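Local atomic coordinates of SAM-dependent O-methyltransferase (Leptospira interrogans, PDB entry 2HNK), a protein that probably transfers a methyl group from S-adenosylmethionine to an oxygen of an acceptor substrate, and binds the product S-adenosylhomocysteine in a Rossmann-like domain. Residues Pro165-Leu168 / Lys169-Pro173; Asp140-Gly144 / Pro145-Asp149; Ser133-Ser136 / Trp137-Asp140. All blocks are in the same frame, centred on the assembly; numbering follows the deposited sequence.

Contact 1: residues Pro165-Leu168 / Lys169-Pro173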
ATOM      1  N   PRO C 165     -19.303  -7.279  -7.089  1.00 26.92           N
ATOM      2  CA  PRO C 165     -19.678  -6.887  -8.471  1.00 26.96           C
ATOM      3  C   PRO C 165     -20.123  -5.432  -8.620  1.00 27.10           C
ATOM      4  O   PRO C 165     -19.819  -4.814  -9.632  1.00 27.75           O
ATOM      5  CB  PRO C 165     -20.816  -7.860  -8.830  1.00 26.98           C
ATOM      6  CG  PRO C 165     -21.300  -8.407  -7.503  1.00 27.23           C
ATOM      7  CD  PRO C 165     -20.103  -8.425  -6.607  1.00 26.65           C
ATOM      8  N   LEU C 166     -20.805  -4.890  -7.613  1.00 27.16           N
ATOM      9  CA  LEU C 166     -21.232  -3.483  -7.604  1.00 27.27           C
ATOM     10  C   LEU C 166     -20.060  -2.490  -7.509  1.00 27.37           C
ATOM     11  O   LEU C 166     -20.072  -1.420  -8.153  1.00 27.31           O
ATOM     12  CB  LEU C 166     -22.224  -3.225  -6.458  1.00 27.29           C
ATOM     13  CG  LEU C 166     -23.479  -4.098  -6.260  1.00 28.38           C
ATOM     14  CD1 LEU C 166     -24.228  -3.673  -4.988  1.00 28.28           C
ATOM     15  CD2 LEU C 166     -24.427  -4.062  -7.460  1.00 27.84           C
ATOM     16  N   ILE C 167     -19.068  -2.839  -6.691  1.00 27.29           N
ATOM     17  CA  ILE C 167     -17.829  -2.061  -6.563  1.00 27.18           C
ATOM     18  C   ILE C 167     -17.108  -2.019  -7.899  1.00 27.67           C
ATOM     19  O   ILE C 167     -16.658  -0.970  -8.343  1.00 27.75           O
ATOM     20  CB  ILE C 167     -16.893  -2.678  -5.483  1.00 27.09           C
ATOM     21  CG1 ILE C 167     -17.497  -2.477  -4.079  1.00 26.36           C
ATOM     22  CG2 ILE C 167     -15.468  -2.111  -5.585  1.00 26.01           C
ATOM     23  CD1 ILE C 167     -16.972  -3.435  -3.035  1.00 24.58           C
ATOM     24  N   LEU C 168     -17.027  -3.181  -8.541  1.00 28.29           N
ATOM     25  CA  LEU C 168     -16.279  -3.351  -9.771  1.00 29.06           C
ATOM     26  C   LEU C 168     -16.919  -2.574 -10.922  1.00 29.40           C
ATOM     27  O   LEU C 168     -16.222  -2.082 -11.810  1.00 29.77           O
ATOM     28  CB  LEU C 168     -16.213  -4.838 -10.106  1.00 28.85           C
ATOM     29  CG  LEU C 168     -14.848  -5.449 -10.398  1.00 30.01           C
ATOM     30  CD1 LEU C 168     -13.829  -5.077  -9.324  1.00 29.96           C
ATOM     31  CD2 LEU C 168     -14.997  -6.966 -10.519  1.00 29.64           C
ATOM     32  N   LYS C 169     -18.247  -2.476 -10.892  1.00 29.37           N
ATOM     33  CA  LYS C 169     -19.018  -1.723 -11.870  1.00 29.34           C
ATOM     34  C   LYS C 169     -18.873  -0.211 -11.643  1.00 28.63           C
ATOM     35  O   LYS C 169     -18.740   0.563 -12.602  1.00 28.24           O
ATOM     36  CB  LYS C 169     -20.489  -2.168 -11.828  1.00 29.71           C
ATOM     37  CG  LYS C 169     -21.401  -1.458 -12.840  1.00 33.18           C
ATOM     38  CD  LYS C 169     -22.142  -2.460 -13.731  1.00 36.35           C
ATOM     39  CE  LYS C 169     -21.219  -3.052 -14.796  1.00 38.30           C
ATOM     40  NZ  LYS C 169     -21.734  -4.346 -15.357  1.00 40.88           N
ATOM     41  N   LEU C 170     -18.871   0.208 -10.378  1.00 27.72           N
ATOM     42  CA  LEU C 170     -18.713   1.628 -10.059  1.00 27.03           C
ATOM     43  C   LEU C 170     -17.284   2.132 -10.242  1.00 26.44           C
ATOM     44  O   LEU C 170     -17.080   3.306 -10.535  1.00 26.24           O
ATOM     45  CB  LEU C 170     -19.216   1.938  -8.645  1.00 27.05           C
ATOM     46  CG  LEU C 170     -20.740   2.039  -8.494  1.00 27.42           C
ATOM     47  CD1 LEU C 170     -21.151   1.853  -7.047  1.00 26.48           C
ATOM     48  CD2 LEU C 170     -21.284   3.366  -9.056  1.00 26.91           C
ATOM     49  N   LEU C 171     -16.303   1.249 -10.069  1.00 25.99           N
ATOM     50  CA  LEU C 171     -14.896   1.628 -10.207  1.00 25.71           C
ATOM     51  C   LEU C 171     -14.502   1.893 -11.654  1.00 25.82           C
ATOM     52  O   LEU C 171     -14.868   1.131 -12.545  1.00 25.65           O
ATOM     53  CB  LEU C 171     -13.964   0.548  -9.641  1.00 25.09           C
ATOM     54  CG  LEU C 171     -13.632   0.459  -8.157  1.00 24.84           C
ATOM     55  CD1 LEU C 171     -12.723  -0.749  -7.927  1.00 23.88           C
ATOM     56  CD2 LEU C 171     -12.962   1.736  -7.634  1.00 23.95           C
ATOM     57  N   LYS C 172     -13.738   2.965 -11.865  1.00 25.89           N
ATOM     58  CA  LYS C 172     -13.073   3.215 -13.141  1.00 26.44           C
ATOM     59  C   LYS C 172     -11.998   2.155 -13.372  1.00 26.31           C
ATOM     60  O   LYS C 172     -11.446   1.614 -12.405  1.00 26.56           O
ATOM     61  CB  LYS C 172     -12.403   4.589 -13.133  1.00 26.74           C
ATOM     62  CG  LYS C 172     -13.327   5.780 -12.879  1.00 27.72           C
ATOM     63  CD  LYS C 172     -12.506   7.054 -12.952  1.00 29.80           C
ATOM     64  CE  LYS C 172     -13.219   8.219 -12.329  1.00 30.77           C
ATOM     65  NZ  LYS C 172     -12.260   9.344 -12.253  1.00 32.54           N
ATOM     66  N   PRO C 173     -11.686   1.844 -14.648  1.00 26.22           N
ATOM     67  CA  PRO C 173     -10.521   0.993 -14.894  1.00 25.90           C
ATOM     68  C   PRO C 173      -9.288   1.601 -14.229  1.00 25.30           C
ATOM     69  O   PRO C 173      -9.134   2.820 -14.219  1.00 25.18           O
ATOM     70  CB  PRO C 173     -10.395   1.017 -16.423  1.00 26.31           C
ATOM     71  CG  PRO C 173     -11.822   1.210 -16.894  1.00 26.00           C
ATOM     72  CD  PRO C 173     -12.364   2.213 -15.908  1.00 26.52           C
TER

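Contact 2: residues Asp140-Gly144 / Pro145-Asp149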
ATOM      1  N   ASP C 140     -22.826  16.606  -7.364  1.00 32.19           N
ATOM      2  CA  ASP C 140     -21.468  17.169  -7.360  1.00 32.24           C
ATOM      3  C   ASP C 140     -20.413  16.208  -6.777  1.00 31.59           C
ATOM      4  O   ASP C 140     -19.281  16.613  -6.473  1.00 31.22           O
ATOM      5  CB  ASP C 140     -21.426  18.542  -6.664  1.00 32.62           C
ATOM      6  CG  ASP C 140     -20.316  19.441  -7.202  1.00 34.96           C
ATOM      7  OD1 ASP C 140     -19.574  19.016  -8.117  1.00 37.54           O
ATOM      8  OD2 ASP C 140     -20.183  20.582  -6.713  1.00 37.85           O
ATOM      9  N   PHE C 141     -20.796  14.942  -6.633  1.00 30.87           N
ATOM     10  CA  PHE C 141     -19.869  13.869  -6.263  1.00 30.16           C
ATOM     11  C   PHE C 141     -19.616  13.019  -7.507  1.00 30.04           C
ATOM     12  O   PHE C 141     -18.668  13.285  -8.251  1.00 30.15           O
ATOM     13  CB  PHE C 141     -20.424  13.037  -5.089  1.00 29.60           C
ATOM     14  CG  PHE C 141     -19.607  11.814  -4.749  1.00 28.70           C
ATOM     15  CD1 PHE C 141     -18.370  11.933  -4.120  1.00 28.12           C
ATOM     16  CD2 PHE C 141     -20.087  10.540  -5.041  1.00 26.93           C
ATOM     17  CE1 PHE C 141     -17.621  10.794  -3.803  1.00 27.53           C
ATOM     18  CE2 PHE C 141     -19.346   9.410  -4.738  1.00 26.92           C
ATOM     19  CZ  PHE C 141     -18.111   9.535  -4.111  1.00 26.93           C
ATOM     20  N   ALA C 142     -20.483  12.033  -7.749  1.00 29.84           N
ATOM     21  CA  ALA C 142     -20.360  11.132  -8.903  1.00 29.88           C
ATOM     22  C   ALA C 142     -21.584  10.227  -9.000  1.00 29.88           C
ATOM     23  O   ALA C 142     -22.337  10.100  -8.035  1.00 30.05           O
ATOM     24  CB  ALA C 142     -19.079  10.291  -8.810  1.00 29.53           C
ATOM     25  N   PHE C 143     -21.781   9.616 -10.169  1.00 29.90           N
ATOM     26  CA  PHE C 143     -22.833   8.618 -10.369  1.00 30.22           C
ATOM     27  C   PHE C 143     -22.592   7.794 -11.624  1.00 30.06           C
ATOM     28  O   PHE C 143     -21.763   8.151 -12.460  1.00 30.37           O
ATOM     29  CB  PHE C 143     -24.233   9.252 -10.387  1.00 30.45           C
ATOM     30  CG  PHE C 143     -24.495  10.115 -11.581  1.00 31.46           C
ATOM     31  CD1 PHE C 143     -25.148   9.596 -12.702  1.00 32.18           C
ATOM     32  CD2 PHE C 143     -24.102  11.451 -11.588  1.00 31.60           C
ATOM     33  CE1 PHE C 143     -25.394  10.396 -13.815  1.00 32.82           C
ATOM     34  CE2 PHE C 143     -24.345  12.264 -12.696  1.00 32.29           C
ATOM     35  CZ  PHE C 143     -24.996  11.734 -13.814  1.00 32.37           C
ATOM     36  N   GLY C 144     -23.313   6.685 -11.743  1.00 30.03           N
ATOM     37  CA  GLY C 144     -23.199   5.817 -12.914  1.00 29.83           C
ATOM     38  C   GLY C 144     -21.997   4.899 -12.832  1.00 29.84           C
ATOM     39  O   GLY C 144     -21.139   5.076 -11.965  1.00 30.32           O
ATOM     40  N   PRO C 145     -21.925   3.899 -13.725  1.00 29.39           N
ATOM     41  CA  PRO C 145     -20.771   3.004 -13.739  1.00 29.01           C
ATOM     42  C   PRO C 145     -19.488   3.743 -14.096  1.00 28.74           C
ATOM     43  O   PRO C 145     -19.548   4.852 -14.625  1.00 28.35           O
ATOM     44  CB  PRO C 145     -21.119   1.972 -14.827  1.00 29.16           C
ATOM     45  CG  PRO C 145     -22.228   2.571 -15.622  1.00 29.19           C
ATOM     46  CD  PRO C 145     -22.930   3.559 -14.751  1.00 29.48           C
ATOM     47  N   SER C 146     -18.348   3.124 -13.786  1.00 28.72           N
ATOM     48  CA  SER C 146     -17.011   3.679 -14.031  1.00 28.47           C
ATOM     49  C   SER C 146     -16.838   5.119 -13.569  1.00 27.67           C
ATOM     50  O   SER C 146     -16.276   5.940 -14.285  1.00 27.91           O
ATOM     51  CB  SER C 146     -16.642   3.557 -15.514  1.00 28.68           C
ATOM     52  OG  SER C 146     -16.293   2.220 -15.817  1.00 30.87           O
ATOM     53  N   SER C 147     -17.318   5.428 -12.375  1.00 26.92           N
ATOM     54  CA  SER C 147     -17.265   6.807 -11.889  1.00 26.27           C
ATOM     55  C   SER C 147     -16.391   7.004 -10.638  1.00 26.06           C
ATOM     56  O   SER C 147     -16.100   8.137 -10.258  1.00 26.06           O
ATOM     57  CB  SER C 147     -18.689   7.315 -11.626  1.00 26.34           C
ATOM     58  OG  SER C 147     -19.372   6.480 -10.706  1.00 24.51           O
ATOM     59  N   ILE C 148     -15.973   5.901 -10.011  1.00 25.51           N
ATOM     60  CA  ILE C 148     -15.292   5.956  -8.715  1.00 25.06           C
ATOM     61  C   ILE C 148     -13.802   5.614  -8.807  1.00 24.94           C
ATOM     62  O   ILE C 148     -13.403   4.701  -9.532  1.00 25.05           O
ATOM     63  CB  ILE C 148     -16.011   5.049  -7.664  1.00 25.11           C
ATOM     64  CG1 ILE C 148     -17.529   5.333  -7.649  1.00 24.89           C
ATOM     65  CG2 ILE C 148     -15.402   5.211  -6.273  1.00 24.35           C
ATOM     66  CD1 ILE C 148     -17.931   6.778  -7.263  1.00 24.27           C
ATOM     67  N   ASP C 149     -12.986   6.353  -8.062  1.00 24.48           N
ATOM     68  CA  ASP C 149     -11.542   6.117  -8.042  1.00 24.12           C
ATOM     69  C   ASP C 149     -11.141   5.025  -7.065  1.00 23.73           C
ATOM     70  O   ASP C 149     -10.291   4.181  -7.374  1.00 23.48           O
ATOM     71  CB  ASP C 149     -10.807   7.404  -7.675  1.00 24.37           C
ATOM     72  CG  ASP C 149     -11.017   8.497  -8.689  1.00 23.76           C
ATOM     73  OD1 ASP C 149     -11.029   8.189  -9.889  1.00 25.16           O
ATOM     74  OD2 ASP C 149     -11.152   9.661  -8.287  1.00 24.44           O
TER
HETATM   75  O   HOH W   1     -20.701   7.408 -14.976  1.00 49.99           O

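Contact 3: residues Ser133-Ser136 / Trp137-Asp140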
ATOM      1  N   SER C 133     -29.128  10.908 -13.716  1.00 39.57           N
ATOM      2  CA  SER C 133     -28.653  12.162 -13.160  1.00 38.98           C
ATOM      3  C   SER C 133     -28.373  11.898 -11.686  1.00 38.29           C
ATOM      4  O   SER C 133     -28.789  10.870 -11.149  1.00 38.23           O
ATOM      5  CB  SER C 133     -29.701  13.264 -13.320  1.00 38.95           C
ATOM      6  OG  SER C 133     -30.929  12.868 -12.737  1.00 39.49           O
ATOM      7  N   ALA C 134     -27.679  12.822 -11.032  1.00 37.52           N
ATOM      8  CA  ALA C 134     -27.221  12.587  -9.666  1.00 36.58           C
ATOM      9  C   ALA C 134     -28.337  12.775  -8.643  1.00 36.08           C
ATOM     10  O   ALA C 134     -29.046  13.792  -8.665  1.00 35.71           O
ATOM     11  CB  ALA C 134     -26.029  13.477  -9.339  1.00 36.44           C
ATOM     12  N   PRO C 135     -28.497  11.788  -7.734  1.00 35.57           N
ATOM     13  CA  PRO C 135     -29.387  12.001  -6.592  1.00 34.76           C
ATOM     14  C   PRO C 135     -28.847  13.146  -5.741  1.00 33.98           C
ATOM     15  O   PRO C 135     -27.655  13.445  -5.805  1.00 33.98           O
ATOM     16  CB  PRO C 135     -29.329  10.673  -5.836  1.00 34.91           C
ATOM     17  CG  PRO C 135     -28.076   9.996  -6.314  1.00 35.83           C
ATOM     18  CD  PRO C 135     -27.860  10.459  -7.718  1.00 35.48           C
ATOM     19  N   SER C 136     -29.721  13.784  -4.969  1.00 33.12           N
ATOM     20  CA  SER C 136     -29.371  14.984  -4.214  1.00 32.42           C
ATOM     21  C   SER C 136     -28.155  14.748  -3.326  1.00 32.24           C
ATOM     22  O   SER C 136     -27.309  15.637  -3.162  1.00 31.93           O
ATOM     23  CB  SER C 136     -30.552  15.413  -3.349  1.00 32.38           C
ATOM     24  OG  SER C 136     -30.894  14.381  -2.441  1.00 32.20           O
ATOM     25  N   TRP C 137     -28.081  13.537  -2.766  1.00 31.67           N
ATOM     26  CA  TRP C 137     -27.002  13.148  -1.862  1.00 31.28           C
ATOM     27  C   TRP C 137     -25.682  12.830  -2.579  1.00 31.45           C
ATOM     28  O   TRP C 137     -24.636  12.741  -1.927  1.00 31.82           O
ATOM     29  CB  TRP C 137     -27.436  12.003  -0.935  1.00 30.37           C
ATOM     30  CG  TRP C 137     -28.137  10.889  -1.622  1.00 29.64           C
ATOM     31  CD1 TRP C 137     -29.487  10.747  -1.779  1.00 28.46           C
ATOM     32  CD2 TRP C 137     -27.532   9.741  -2.243  1.00 29.51           C
ATOM     33  NE1 TRP C 137     -29.762   9.581  -2.459  1.00 28.87           N
ATOM     34  CE2 TRP C 137     -28.583   8.945  -2.758  1.00 28.96           C
ATOM     35  CE3 TRP C 137     -26.205   9.304  -2.408  1.00 29.37           C
ATOM     36  CZ2 TRP C 137     -28.351   7.734  -3.430  1.00 28.79           C
ATOM     37  CZ3 TRP C 137     -25.973   8.098  -3.087  1.00 28.66           C
ATOM     38  CH2 TRP C 137     -27.044   7.331  -3.587  1.00 28.67           C
ATOM     39  N   ALA C 138     -25.728  12.677  -3.905  1.00 31.34           N
ATOM     40  CA  ALA C 138     -24.514  12.472  -4.704  1.00 31.53           C
ATOM     41  C   ALA C 138     -24.264  13.601  -5.713  1.00 31.75           C
ATOM     42  O   ALA C 138     -23.324  13.541  -6.514  1.00 31.58           O
ATOM     43  CB  ALA C 138     -24.549  11.121  -5.408  1.00 31.64           C
ATOM     44  N   SER C 139     -25.106  14.630  -5.666  1.00 32.05           N
ATOM     45  CA  SER C 139     -24.941  15.792  -6.524  1.00 32.12           C
ATOM     46  C   SER C 139     -23.574  16.429  -6.274  1.00 32.26           C
ATOM     47  O   SER C 139     -23.209  16.724  -5.121  1.00 32.39           O
ATOM     48  CB  SER C 139     -26.067  16.806  -6.293  1.00 32.11           C
ATOM     49  OG  SER C 139     -25.841  17.987  -7.054  1.00 32.91           O
ATOM     50  N   ASP C 140     -22.826  16.606  -7.364  1.00 32.19           N
ATOM     51  CA  ASP C 140     -21.468  17.169  -7.360  1.00 32.24           C
ATOM     52  C   ASP C 140     -20.413  16.208  -6.777  1.00 31.59           C
ATOM     53  O   ASP C 140     -19.281  16.613  -6.473  1.00 31.22           O
ATOM     54  CB  ASP C 140     -21.426  18.542  -6.664  1.00 32.62           C
ATOM     55  CG  ASP C 140     -20.316  19.441  -7.202  1.00 34.96           C
ATOM     56  OD1 ASP C 140     -19.574  19.016  -8.117  1.00 37.54           O
ATOM     57  OD2 ASP C 140     -20.183  20.582  -6.713  1.00 37.85           O
TER
HETATM   58  O   HOH W   2     -24.793  17.063  -3.026  1.00 26.48           O

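Contact 1: residues Pro165-Leu168 / Lys169-Pro173
With chi1 at -70°, Ile167 turns CG2 away from its own N, and Leu171, with chi1 at -83°, places CG beside its N. These torsions lay the two side chains next to each other, pointing the same way. The touch is made by single methyl groups: Ile167 CG2 lies 3.9 Å from Leu171 CD1. One turn of backbone separates the two residues. Leu171 N donates to Ile167 O at 2.8 Å, and the donor is tilted 18° from the carbonyl plane. The same carbonyl oxygen is also covered by the leucine, since Leu171 CG comes to 3.4 Å from Ile167 O. Two further i to i+4 bonds precede it. Lys169 N donates to Pro165 O at 3.1 Å, and Leu170 N to Leu166 O at 3.0 Å. Leu170 folds back over its acceptor, with Leu170 CG 3.5 Å from Leu166 O. At Leu171 the backbone turns extended, yet its N-H still closes the last turn. The carbonyls of Leu168 and Leu171 both accept from Lys230 NZ, which ties the end of the helix to strand 225-230. Leu166 and Leu170 pack on helix 121-130, while Ile167, Leu170 and Leu171 meet Phe151 of strand 148-153. Helix 160-170 thus packs on helix 121-130 and on strand 148-153 of the sheet.

Contact 2: residues Asp140-Gly144 / Pro145-Asp149
The chain doubles back between Phe143 and Ser147, whose CA atoms are 6.0 Å apart, so that the runs 141-144 and 145-148 head 149° away from each other, with Gly144 at the bend in a positive-phi conformation and Pro145 directly after it.

Ser147 fastens the turn from inside. Ser147 OG donates to Gly144 O at 2.6 Å, a short bond that reaches the oxygen with the donor tilted 22° from the carbonyl plane. The torsion puts OG between the backbone N and the carbonyl carbon (chi1 57°), and this aims the hydroxyl back at Gly144 O. Ser147 CB rests 3.3 Å from Phe143 O. A water bridges the bend by donating to both Phe143 O and Pro145 O, at 2.8 Å each. The first of these carbonyls therefore meets the serine methylene as well as the water.

Beyond the turn the contact is apolar. Ile148 CD1 reaches back to two residues of the other arm. Ile148 CD1 lies 3.9 Å from Phe141 CE2 and 4.0 Å from Ala142 CB. The phenylalanine and isoleucine side chains cross at about a right angle, and the methyl comes to the ring obliquely. The alanine methyl also faces the serine: Ala142 CB lies 4.1 Å from Ser147 CB.

Phe141 and Ile148 both lie on Ile65 of strand 63-67, and the Phe141 ring also meets Phe115 of strand 114-118. On the second arm, Ser147 and Ile148 pack against Leu170. The turn thus leads the chain from the loop after helix 121-130 into strand 148-153, alongside the end of helix 160-170.

Contact 3: residues Ser133-Ser136 / Trp137-Asp140
Ser136 O is approached by both a water and a backbone N-H. The water links two residues, donating to Ser136 O at 2.9 Å and to Ser139 O at 2.6 Å. Ser139 N reaches Ser136 O in a weak bond of 3.5 Å. One residue earlier, Pro135 O accepts from Ala138 N at 2.8 Å, which closes a tight turn around Ser136 and Trp137. The donor stands above the carbonyl plane, 54° out of it, so the bond does not follow a lone pair.

The indole of Trp137 folds over the proline. Trp137 carries CG between its backbone N and carbonyl carbon (chi1 46°), which swings the indole back over the pyrrolidine. Pro135 CG lies over one ring face, 3.8 Å from the centroid of the six-membered ring of Trp137 and 16° off its normal. This is a CH-pi contact. Pro135 CB sits on the same indole, 3.6 Å from Trp137 CE2. The proline also touches Ala138, with Pro135 CG 3.8 Å from Ala138 CB, and so lies against both. Close by, Ala134 CB packs on Ser139 CA at 3.8 Å.

The indole also packs on Thr124, Val127 and Leu128 of helix 121-130 and makes a cation-pi contact with Lys117. The arrangement is a type I beta turn, with a proline-tryptophan CH-pi contact beside it, in the surface loop joining helix 121-130 to strand 148-153 of this Rossmann-like fold.

Contacts 3, 2 and 1 follow one another along the chain. Contacts 3 and 2 share Asp140 and their centres are 10 Å apart. They also meet through a ring, with Phe143 CD2 3.6 Å from Ala134 CB. Contacts 2 and 1 are likewise 10 Å apart between centres, and the helix end joins the turn through probable bonds from Ser147 N to Leu170 O and from Ser146 N to Lys169 O, each 2.8 Å. Contacts 1 and 3 do not touch; their nearest atoms are about 9 Å apart. The side chains of Leu166 and Trp137 lie about 10 Å and 12 Å from bound S-adenosylhomocysteine, while contact 2 lies away from that site.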